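Local coordinates for sister chromatid cohesion protein (PDB 5T8V), which probably acts, as the C-terminal HEAT-repeat part of the Scc2 cohesin loader, in loading cohesin onto chromatin, at residues His1140-Val1145 and Ser1172-Ile1177. Numbering follows the deposited sequence.
Sequences HAFLAV and STHPRI
Phe1142 meets Arg1176 in an off-centre cation-pi contact, CZ of the arginine lying 4.2 Å from the ring centroid. The guanidinium stands steeply on the ring, the two planes 74° apart, with NE over one face near the rim and NH2 beside CD2 and CE2. CB of the arginine lies over the same face, 3.8 Å from the centroid, in a CH-pi contact, and bends at chi2 and chi3 turn the chain back so that NE and CZ return to that face. A long, weak ion pair from NH1 to Asp1139 gives the charge a second partner.

His1174, at the N-cap position of helix 1175-1191, brings CE1 to 3.8 Å from CB of Phe1142; the two rings lie obliquely, their planes at 78°.

The apolar part centres on Ile1177, whose chi1 of -64° turns CG1 toward helix 1139-1154 although its CB does not point there. CG1 reaches CB of Phe1142 at 3.9 Å. It also meets CG1 of Val1145, while CD1 touches CB of Ala1141. Leu1169 packs on both Val1145 and Ile1177.

Cutting Phe1142 back to an alanine removes the ring, which would probably cost Arg1176 both its cation-pi and CH-pi partner and let the guanidinium swing more freely.

No hydrogen bond crosses between the segments, so these two helices of the alpha-helical solenoid are held here by aliphatic packing on the buried side and an off-centre cation-pi contact toward the more exposed one.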
loop_
_atom_site.group_PDB
_atom_site.type_symbol
_atom_site.label_atom_id
_atom_site.label_comp_id
_atom_site.label_asym_id
_atom_site.label_seq_id
_atom_site.Cartn_x
_atom_site.Cartn_y
_atom_site.Cartn_z
ATOM N N HIS A 1140 31.280 28.141 14.395
ATOM C CA HIS A 1140 32.646 28.285 14.888
ATOM C C HIS A 1140 33.022 27.116 15.793
ATOM O O HIS A 1140 34.052 26.449 15.591
ATOM C CB HIS A 1140 32.778 29.615 15.629
ATOM C CG HIS A 1140 34.191 30.045 15.855
ATOM N ND1 HIS A 1140 34.648 30.484 17.079
ATOM C CD2 HIS A 1140 35.248 30.106 15.013
ATOM C CE1 HIS A 1140 35.928 30.796 16.980
ATOM N NE2 HIS A 1140 36.317 30.576 15.737
ATOM N N ALA A 1141 32.188 26.847 16.797
ATOM C CA ALA A 1141 32.385 25.668 17.628
ATOM C C ALA A 1141 32.508 24.416 16.771
ATOM O O ALA A 1141 33.312 23.525 17.071
ATOM C CB ALA A 1141 31.232 25.529 18.622
ATOM N N PHE A 1142 31.725 24.332 15.688
ATOM C CA PHE A 1142 31.834 23.170 14.813
ATOM C C PHE A 1142 33.216 23.079 14.184
ATOM O O PHE A 1142 33.716 21.976 13.944
ATOM C CB PHE A 1142 30.783 23.188 13.709
ATOM C CG PHE A 1142 30.990 22.106 12.690
ATOM C CD1 PHE A 1142 30.815 20.774 13.033
ATOM C CD2 PHE A 1142 31.389 22.412 11.401
ATOM C CE1 PHE A 1142 31.018 19.770 12.105
ATOM C CE2 PHE A 1142 31.593 21.411 10.467
ATOM C CZ PHE A 1142 31.407 20.088 10.822
ATOM N N LEU A 1143 33.834 24.222 13.880
ATOM C CA LEU A 1143 35.210 24.211 13.396
ATOM C C LEU A 1143 36.145 23.662 14.463
ATOM O O LEU A 1143 37.000 22.809 14.183
ATOM C CB LEU A 1143 35.627 25.622 12.978
ATOM C CG LEU A 1143 37.050 25.790 12.441
ATOM C CD1 LEU A 1143 37.260 24.973 11.180
ATOM C CD2 LEU A 1143 37.348 27.258 12.177
ATOM N N ALA A 1144 35.985 24.128 15.706
ATOM C CA ALA A 1144 36.827 23.627 16.788
ATOM C C ALA A 1144 36.717 22.109 16.917
ATOM O O ALA A 1144 37.726 21.394 16.883
ATOM C CB ALA A 1144 36.452 24.309 18.103
ATOM N N VAL A 1145 35.492 21.596 17.067
ATOM C CA VAL A 1145 35.308 20.152 17.175
ATOM C C VAL A 1145 35.766 19.448 15.911
ATOM O O VAL A 1145 36.104 18.261 15.953
ATOM C CB VAL A 1145 33.835 19.799 17.483
ATOM C CG1 VAL A 1145 32.935 20.294 16.388
ATOM C CG2 VAL A 1145 33.664 18.296 17.668
ATOM N N SER A 1172 24.490 17.574 21.340
ATOM C CA SER A 1172 24.265 18.921 20.841
ATOM C C SER A 1172 23.117 18.934 19.838
ATOM O O SER A 1172 22.851 17.943 19.151
ATOM C CB SER A 1172 25.536 19.465 20.187
ATOM O OG SER A 1172 25.349 20.795 19.738
ATOM N N THR A 1173 22.430 20.077 19.762
ATOM C CA THR A 1173 21.344 20.229 18.801
ATOM C C THR A 1173 21.863 20.520 17.398
ATOM O O THR A 1173 21.225 20.129 16.414
ATOM C CB THR A 1173 20.390 21.339 19.248
ATOM O OG1 THR A 1173 21.124 22.548 19.477
ATOM C CG2 THR A 1173 19.662 20.937 20.522
ATOM N N HIS A 1174 23.003 21.201 17.285
ATOM C CA HIS A 1174 23.632 21.418 15.988
ATOM C C HIS A 1174 23.955 20.059 15.374
ATOM O O HIS A 1174 24.810 19.337 15.903
ATOM C CB HIS A 1174 24.897 22.267 16.129
ATOM C CG HIS A 1174 25.466 22.725 14.823
ATOM N ND1 HIS A 1174 26.788 23.088 14.675
ATOM C CD2 HIS A 1174 24.895 22.885 13.605
ATOM C CE1 HIS A 1174 27.006 23.449 13.423
ATOM N NE2 HIS A 1174 25.875 23.335 12.753
ATOM N N PRO A 1175 23.303 19.666 14.274
ATOM C CA PRO A 1175 23.510 18.297 13.766
ATOM C C PRO A 1175 24.958 17.979 13.433
ATOM O O PRO A 1175 25.397 16.840 13.632
ATOM C CB PRO A 1175 22.616 18.250 12.517
ATOM C CG PRO A 1175 21.607 19.321 12.723
ATOM C CD PRO A 1175 22.311 20.403 13.472
ATOM N N ARG A 1176 25.716 18.955 12.932
ATOM C CA ARG A 1176 27.074 18.670 12.481
ATOM C C ARG A 1176 28.018 18.413 13.649
ATOM O O ARG A 1176 29.011 17.695 13.494
ATOM C CB ARG A 1176 27.588 19.821 11.617
ATOM C CG ARG A 1176 26.629 20.217 10.507
ATOM C CD ARG A 1176 27.327 20.302 9.160
ATOM N NE ARG A 1176 28.420 21.269 9.162
ATOM C CZ ARG A 1176 28.254 22.589 9.150
ATOM N NH1 ARG A 1176 27.035 23.112 9.145
ATOM N NH2 ARG A 1176 29.310 23.389 9.149
ATOM N N ILE A 1177 27.733 18.986 14.819
ATOM C CA ILE A 1177 28.509 18.666 16.011
ATOM C C ILE A 1177 28.078 17.321 16.581
ATOM O O ILE A 1177 28.916 16.502 16.977
ATOM C CB ILE A 1177 28.371 19.793 17.054
ATOM C CG1 ILE A 1177 28.971 21.094 16.510
ATOM C CG2 ILE A 1177 29.043 19.393 18.374
ATOM C CD1 ILE A 1177 28.784 22.301 17.418
#